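Local structure of elongation factor G (Thermus thermophilus, 2DY1) at residues V291-D294 with G298-A301; T61-V66 with L406-S411. The protein probably works as a translational GTPase of the elongation factor G family, here holding GTP and a magnesium ion in its nucleotide-binding domain. All blocks are in the same frame, centred on the assembly; numbering follows the deposited sequence.

In the fold
The two contacts illustrate how a GTPase domain can be joined to its neighbours through polar groups, while domain 2 is held together by its own backbone bonds. Contact 1 is mostly buried and local: two successive strands of domain 2 pair in a hairpin through main-chain bonds and aliphatic packing. Contact 2 is partly buried and smaller, and its segments are far apart in sequence. It joins the loop that leads from the magnesium site into strand 65-71 to the end of helix 392-408 in domain III, with one arginine doing most of the work. The centres of the two contacts lie about 9 Å apart, and R63 and E408 of contact 2 both reach strand 285-294, so three domains meet here.

Contact 1: residues V291-D294 with G298-A301; sequences VQVD and GQVA
Q292 and V300 form a hydrogen-bonded pair of an antiparallel beta hairpin in domain 2, made by strands 285-294 and 298-307. The bond from Q292 N to V300 O is 3.0 Å long and the return bond from V300 N to Q292 O is 2.9 Å; with N-H...O angles of 167° and 173°, both are nearly straight. V291, V293, Q299 and A301 share one face of the sheet. There V291 turns CG1 anti to its own N (chi1 167°), which lays this methyl obliquely against the extended chain of Q299, 3.7 Å from its CG. Helix 392-408 adds to this face, E407 touching both V293 and Q299.

Q292 points to the other face, and its chain then bends away from the partner strand. Its OE1 accepts from R63 NE and K290 NZ, which fixes the rotation of the amide. Q292 NE2 donates to D294 OD2 over 2.9 Å, the same carboxylate oxygen that forms a salt bridge with R439. Toward the turn, water joins the strands: one molecule accepts from D294 N at 2.8 Å and donates to G298 O at 2.7 Å.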
loop_
_atom_site.group_PDB
_atom_site.type_symbol
_atom_site.label_atom_id
_atom_site.label_comp_id
_atom_site.label_asym_id
_atom_site.label_seq_id
_atom_site.Cartn_x
_atom_site.Cartn_y
_atom_site.Cartn_z
ATOM N N VAL A 291 12.614 -0.129 -5.590
ATOM C CA VAL A 291 14.011 -0.045 -5.212
ATOM C C VAL A 291 14.317 -1.118 -4.176
ATOM O O VAL A 291 13.457 -1.424 -3.343
ATOM C CB VAL A 291 14.299 1.330 -4.558
ATOM C CG1 VAL A 291 15.663 1.319 -3.866
ATOM C CG2 VAL A 291 14.267 2.440 -5.627
ATOM N N GLN A 292 15.484 -1.745 -4.291
ATOM C CA GLN A 292 15.940 -2.682 -3.245
ATOM C C GLN A 292 17.221 -2.089 -2.675
ATOM O O GLN A 292 17.966 -1.443 -3.391
ATOM C CB GLN A 292 16.338 -4.061 -3.788
ATOM C CG GLN A 292 15.207 -4.996 -4.151
ATOM C CD GLN A 292 14.290 -5.295 -2.976
ATOM O OE1 GLN A 292 13.102 -4.998 -3.010
ATOM N NE2 GLN A 292 14.851 -5.902 -1.922
ATOM N N VAL A 293 17.478 -2.296 -1.384
ATOM C CA VAL A 293 18.766 -1.892 -0.798
ATOM C C VAL A 293 19.108 -3.162 -0.000
ATOM O O VAL A 293 19.006 -3.193 1.227
ATOM C CB VAL A 293 18.664 -0.652 0.148
ATOM C CG1 VAL A 293 20.060 -0.213 0.588
ATOM C CG2 VAL A 293 17.972 0.502 -0.548
ATOM N N ASP A 294 19.447 -4.231 -0.723
ATOM C CA ASP A 294 19.753 -5.532 -0.110
ATOM C C ASP A 294 21.106 -5.488 0.587
ATOM O O ASP A 294 22.061 -4.931 0.063
ATOM C CB ASP A 294 19.801 -6.643 -1.175
ATOM C CG ASP A 294 18.432 -6.963 -1.782
ATOM O OD1 ASP A 294 18.376 -7.345 -2.975
ATOM O OD2 ASP A 294 17.411 -6.857 -1.078
ATOM N N GLY A 298 24.047 -2.793 -1.929
ATOM C CA GLY A 298 23.888 -1.376 -2.208
ATOM C C GLY A 298 22.524 -1.177 -2.860
ATOM O O GLY A 298 21.798 -2.147 -3.072
ATOM N N GLN A 299 22.178 0.064 -3.183
ATOM C CA GLN A 299 20.881 0.361 -3.775
ATOM C C GLN A 299 20.783 -0.051 -5.239
ATOM O O GLN A 299 21.686 0.201 -6.026
ATOM C CB GLN A 299 20.572 1.858 -3.614
ATOM C CG GLN A 299 19.206 2.313 -4.181
ATOM C CD GLN A 299 18.659 3.564 -3.508
ATOM O OE1 GLN A 299 17.832 4.284 -4.075
ATOM N NE2 GLN A 299 19.092 3.814 -2.282
ATOM N N VAL A 300 19.700 -0.749 -5.580
ATOM C CA VAL A 300 19.445 -1.159 -6.953
ATOM C C VAL A 300 18.070 -0.598 -7.312
ATOM O O VAL A 300 17.098 -0.831 -6.600
ATOM C CB VAL A 300 19.418 -2.706 -7.119
ATOM C CG1 VAL A 300 19.002 -3.063 -8.542
ATOM C CG2 VAL A 300 20.791 -3.286 -6.826
ATOM N N ALA A 301 18.002 0.148 -8.414
ATOM C CA ALA A 301 16.762 0.745 -8.886
ATOM C C ALA A 301 16.232 -0.155 -9.989
ATOM O O ALA A 301 16.988 -0.630 -10.850
ATOM C CB ALA A 301 17.021 2.164 -9.420
HETATM O O HOH W 1 20.056 -4.145 -3.476
HETATM O O HOH W 2 23.743 -2.412 0.995
#

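Contact 2: residues T61-V66 with L406-S411; sequences TVRTGV and LEEDPS. With MG (magnesium ion), chain B; GTP (guanosine-5'-triphosphate), chain C.
R63 reaches from the GTPase domain to E408 and D409 of domain III, and the loop that carries it starts at the nucleotide. T61, at the head of this loop, binds the magnesium ion through OG1, beside T23 OG1, one oxygen each from the beta and gamma phosphates, and two waters. T61 N also donates to GTP O2G at 3.0 Å, so the main chain meets the gamma phosphate directly and the side chain meets it through the metal, as the switch 1 threonine does in translational GTPases.

R63 follows. CG lies beside the backbone N (chi1 -54°), and bends at the next two torsions carry the guanidinium to the end of helix 392-408. R63 NH2 donates to E408 O over 2.8 Å, a bent bond (N-H...O 135°) that approaches from above the carbonyl plane. E408 CG sits over one guanidinium face, near its rim, 3.4 Å from R63 NH2. R63 NH1 comes obliquely to D409 CB at 4.1 Å and holds weakly to a water that donates to D409 OD1. D409 OD1 is gripped twice by S411, by OG at 2.6 Å on its syn lone pair and by N at 3.0 Å from above the carboxylate plane, the latter closing an Asx turn just past the helix.

With R63 replaced by an alanine, E408 O and Q292 OE1 would each probably lose a donor, and a gap would be likely to open between the loop and the helix end. T64 and G65 lead on into the GTPase sheet.

R63 donates to a main-chain oxygen where helix 392-408 ends, and the negative end of the helix, with the carboxylates of D409 and of E408, itself held by V293 N and R439, nearby but not in contact, would probably favour the positive charge there.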
loop_
_atom_site.group_PDB
_atom_site.type_symbol
_atom_site.label_atom_id
_atom_site.label_comp_id
_atom_site.label_asym_id
_atom_site.label_seq_id
_atom_site.Cartn_x
_atom_site.Cartn_y
_atom_site.Cartn_z
ATOM N N THR A 61 5.458 -13.555 -0.560
ATOM C CA THR A 61 6.218 -12.600 -1.331
ATOM C C THR A 61 6.077 -11.206 -0.731
ATOM O O THR A 61 5.053 -10.534 -0.878
ATOM C CB THR A 61 5.730 -12.657 -2.800
ATOM O OG1 THR A 61 6.051 -13.952 -3.310
ATOM C CG2 THR A 61 6.425 -11.598 -3.674
ATOM N N VAL A 62 7.140 -10.764 -0.061
ATOM C CA VAL A 62 7.178 -9.455 0.580
ATOM C C VAL A 62 7.628 -8.413 -0.442
ATOM O O VAL A 62 7.210 -7.253 -0.382
ATOM C CB VAL A 62 8.182 -9.488 1.758
ATOM C CG1 VAL A 62 8.392 -8.092 2.356
ATOM C CG2 VAL A 62 7.673 -10.471 2.805
ATOM N N ARG A 63 8.487 -8.856 -1.362
ATOM C CA ARG A 63 9.049 -7.981 -2.383
ATOM C C ARG A 63 8.888 -8.584 -3.758
ATOM O O ARG A 63 9.189 -9.764 -3.972
ATOM C CB ARG A 63 10.542 -7.770 -2.129
ATOM C CG ARG A 63 10.902 -7.273 -0.713
ATOM C CD ARG A 63 10.333 -5.913 -0.408
ATOM N NE ARG A 63 10.968 -4.895 -1.253
ATOM C CZ ARG A 63 10.566 -3.627 -1.323
ATOM N NH1 ARG A 63 9.535 -3.203 -0.606
ATOM N NH2 ARG A 63 11.211 -2.771 -2.116
ATOM N N THR A 64 8.399 -7.775 -4.695
ATOM C CA THR A 64 8.247 -8.223 -6.066
ATOM C C THR A 64 9.564 -8.743 -6.638
ATOM O O THR A 64 10.620 -8.125 -6.451
ATOM C CB THR A 64 7.785 -7.043 -6.931
ATOM O OG1 THR A 64 6.548 -6.550 -6.409
ATOM C CG2 THR A 64 7.623 -7.458 -8.404
ATOM N N GLY A 65 9.492 -9.886 -7.317
ATOM C CA GLY A 65 10.659 -10.468 -7.968
ATOM C C GLY A 65 10.453 -10.447 -9.475
ATOM O O GLY A 65 9.360 -10.674 -9.967
ATOM N N VAL A 66 11.518 -10.147 -10.210
ATOM C CA VAL A 66 11.448 -10.127 -11.668
ATOM C C VAL A 66 11.887 -11.476 -12.228
ATOM O O VAL A 66 12.889 -12.065 -11.785
ATOM C CB VAL A 66 12.364 -9.012 -12.240
ATOM C CG1 VAL A 66 12.247 -8.989 -13.768
ATOM C CG2 VAL A 66 11.958 -7.655 -11.656
ATOM N N LEU A 406 13.382 3.215 4.189
ATOM C CA LEU A 406 12.386 4.035 3.502
ATOM C C LEU A 406 12.697 4.192 2.018
ATOM O O LEU A 406 11.794 4.485 1.239
ATOM C CB LEU A 406 12.229 5.401 4.203
ATOM C CG LEU A 406 11.215 5.527 5.355
ATOM C CD1 LEU A 406 9.807 5.528 4.788
ATOM C CD2 LEU A 406 11.374 4.383 6.359
ATOM N N GLU A 407 13.957 4.027 1.619
ATOM C CA GLU A 407 14.279 4.071 0.184
ATOM C C GLU A 407 13.676 2.830 -0.444
ATOM O O GLU A 407 13.067 2.879 -1.522
ATOM C CB GLU A 407 15.785 3.995 -0.071
ATOM C CG GLU A 407 16.519 5.279 0.005
ATOM C CD GLU A 407 16.024 6.290 -1.010
ATOM O OE1 GLU A 407 15.747 5.922 -2.183
ATOM O OE2 GLU A 407 15.932 7.463 -0.623
ATOM N N GLU A 408 13.875 1.694 0.220
ATOM C CA GLU A 408 13.383 0.432 -0.280
ATOM C C GLU A 408 11.869 0.364 -0.176
ATOM O O GLU A 408 11.198 -0.177 -1.062
ATOM C CB GLU A 408 14.045 -0.700 0.534
ATOM C CG GLU A 408 13.708 -2.080 0.116
ATOM C CD GLU A 408 14.546 -3.091 0.879
ATOM O OE1 GLU A 408 15.679 -3.405 0.443
ATOM O OE2 GLU A 408 14.045 -3.561 1.917
ATOM N N ASP A 409 11.308 0.960 0.877
ATOM C CA ASP A 409 9.866 0.878 1.069
ATOM C C ASP A 409 9.209 2.196 1.427
ATOM O O ASP A 409 8.998 2.519 2.589
ATOM C CB ASP A 409 9.558 -0.170 2.148
ATOM C CG ASP A 409 8.077 -0.412 2.324
ATOM O OD1 ASP A 409 7.238 0.151 1.576
ATOM O OD2 ASP A 409 7.743 -1.192 3.231
ATOM N N PRO A 410 8.881 2.993 0.403
ATOM C CA PRO A 410 8.235 4.294 0.597
ATOM C C PRO A 410 6.763 4.186 1.023
ATOM O O PRO A 410 6.070 5.211 1.139
ATOM C CB PRO A 410 8.413 4.980 -0.772
ATOM C CG PRO A 410 9.584 4.278 -1.379
ATOM C CD PRO A 410 9.353 2.841 -0.984
ATOM N N SER A 411 6.270 2.957 1.230
ATOM C CA SER A 411 4.893 2.792 1.695
ATOM C C SER A 411 4.839 2.920 3.220
ATOM O O SER A 411 3.761 2.903 3.807
ATOM C CB SER A 411 4.290 1.447 1.267
ATOM O OG SER A 411 4.712 0.382 2.110
HETATM MG MG MG B . 4.573 -15.269 -3.848
HETATM P PG GTP C . 1.970 -14.960 -1.856
HETATM O O1G GTP C . 2.128 -15.125 -0.265
HETATM O O2G GTP C . 3.376 -14.505 -2.480
HETATM O O3G GTP C . 0.865 -14.052 -2.237
HETATM O O3B GTP C . 1.696 -16.477 -2.325
HETATM P PB GTP C . 1.817 -17.006 -3.835
HETATM O O1B GTP C . 0.610 -16.585 -4.584
HETATM O O2B GTP C . 3.139 -16.630 -4.392
HETATM O O3A GTP C . 1.668 -18.590 -3.632
HETATM P PA GTP C . 2.906 -19.599 -3.480
HETATM O O1A GTP C . 3.497 -19.840 -4.815
HETATM O O2A GTP C . 3.785 -19.116 -2.391
HETATM O "O5'" GTP C . 2.190 -20.963 -3.021
HETATM C "C5'" GTP C . 1.689 -21.056 -1.687
HETATM C "C4'" GTP C . 1.397 -22.516 -1.343
HETATM O "O4'" GTP C . 0.544 -23.019 -2.385
HETATM C "C3'" GTP C . 2.689 -23.334 -1.406
HETATM O "O3'" GTP C . 2.601 -24.418 -0.477
HETATM C "C2'" GTP C . 2.681 -23.864 -2.839
HETATM O "O2'" GTP C . 3.391 -25.105 -2.889
HETATM C "C1'" GTP C . 1.188 -24.157 -2.978
HETATM N N9 GTP C . 0.750 -24.282 -4.386
HETATM C C8 GTP C . 0.951 -23.387 -5.352
HETATM N N7 GTP C . 0.305 -23.765 -6.453
HETATM C C5 GTP C . -0.310 -24.915 -6.192
HETATM C C6 GTP C . -1.116 -25.766 -6.942
HETATM O O6 GTP C . -1.442 -25.497 -8.097
HETATM N N1 GTP C . -1.592 -26.938 -6.341
HETATM C C2 GTP C . -1.259 -27.228 -5.012
HETATM N N2 GTP C . -1.712 -28.339 -4.437
HETATM N N3 GTP C . -0.483 -26.381 -4.319
HETATM C C4 GTP C . -0.016 -25.253 -4.875
HETATM O O HOH W 3 7.100 -0.991 -0.899
HETATM O O HOH W 4 5.376 -16.681 -2.527
HETATM O O HOH W 5 3.919 -13.939 -5.324
#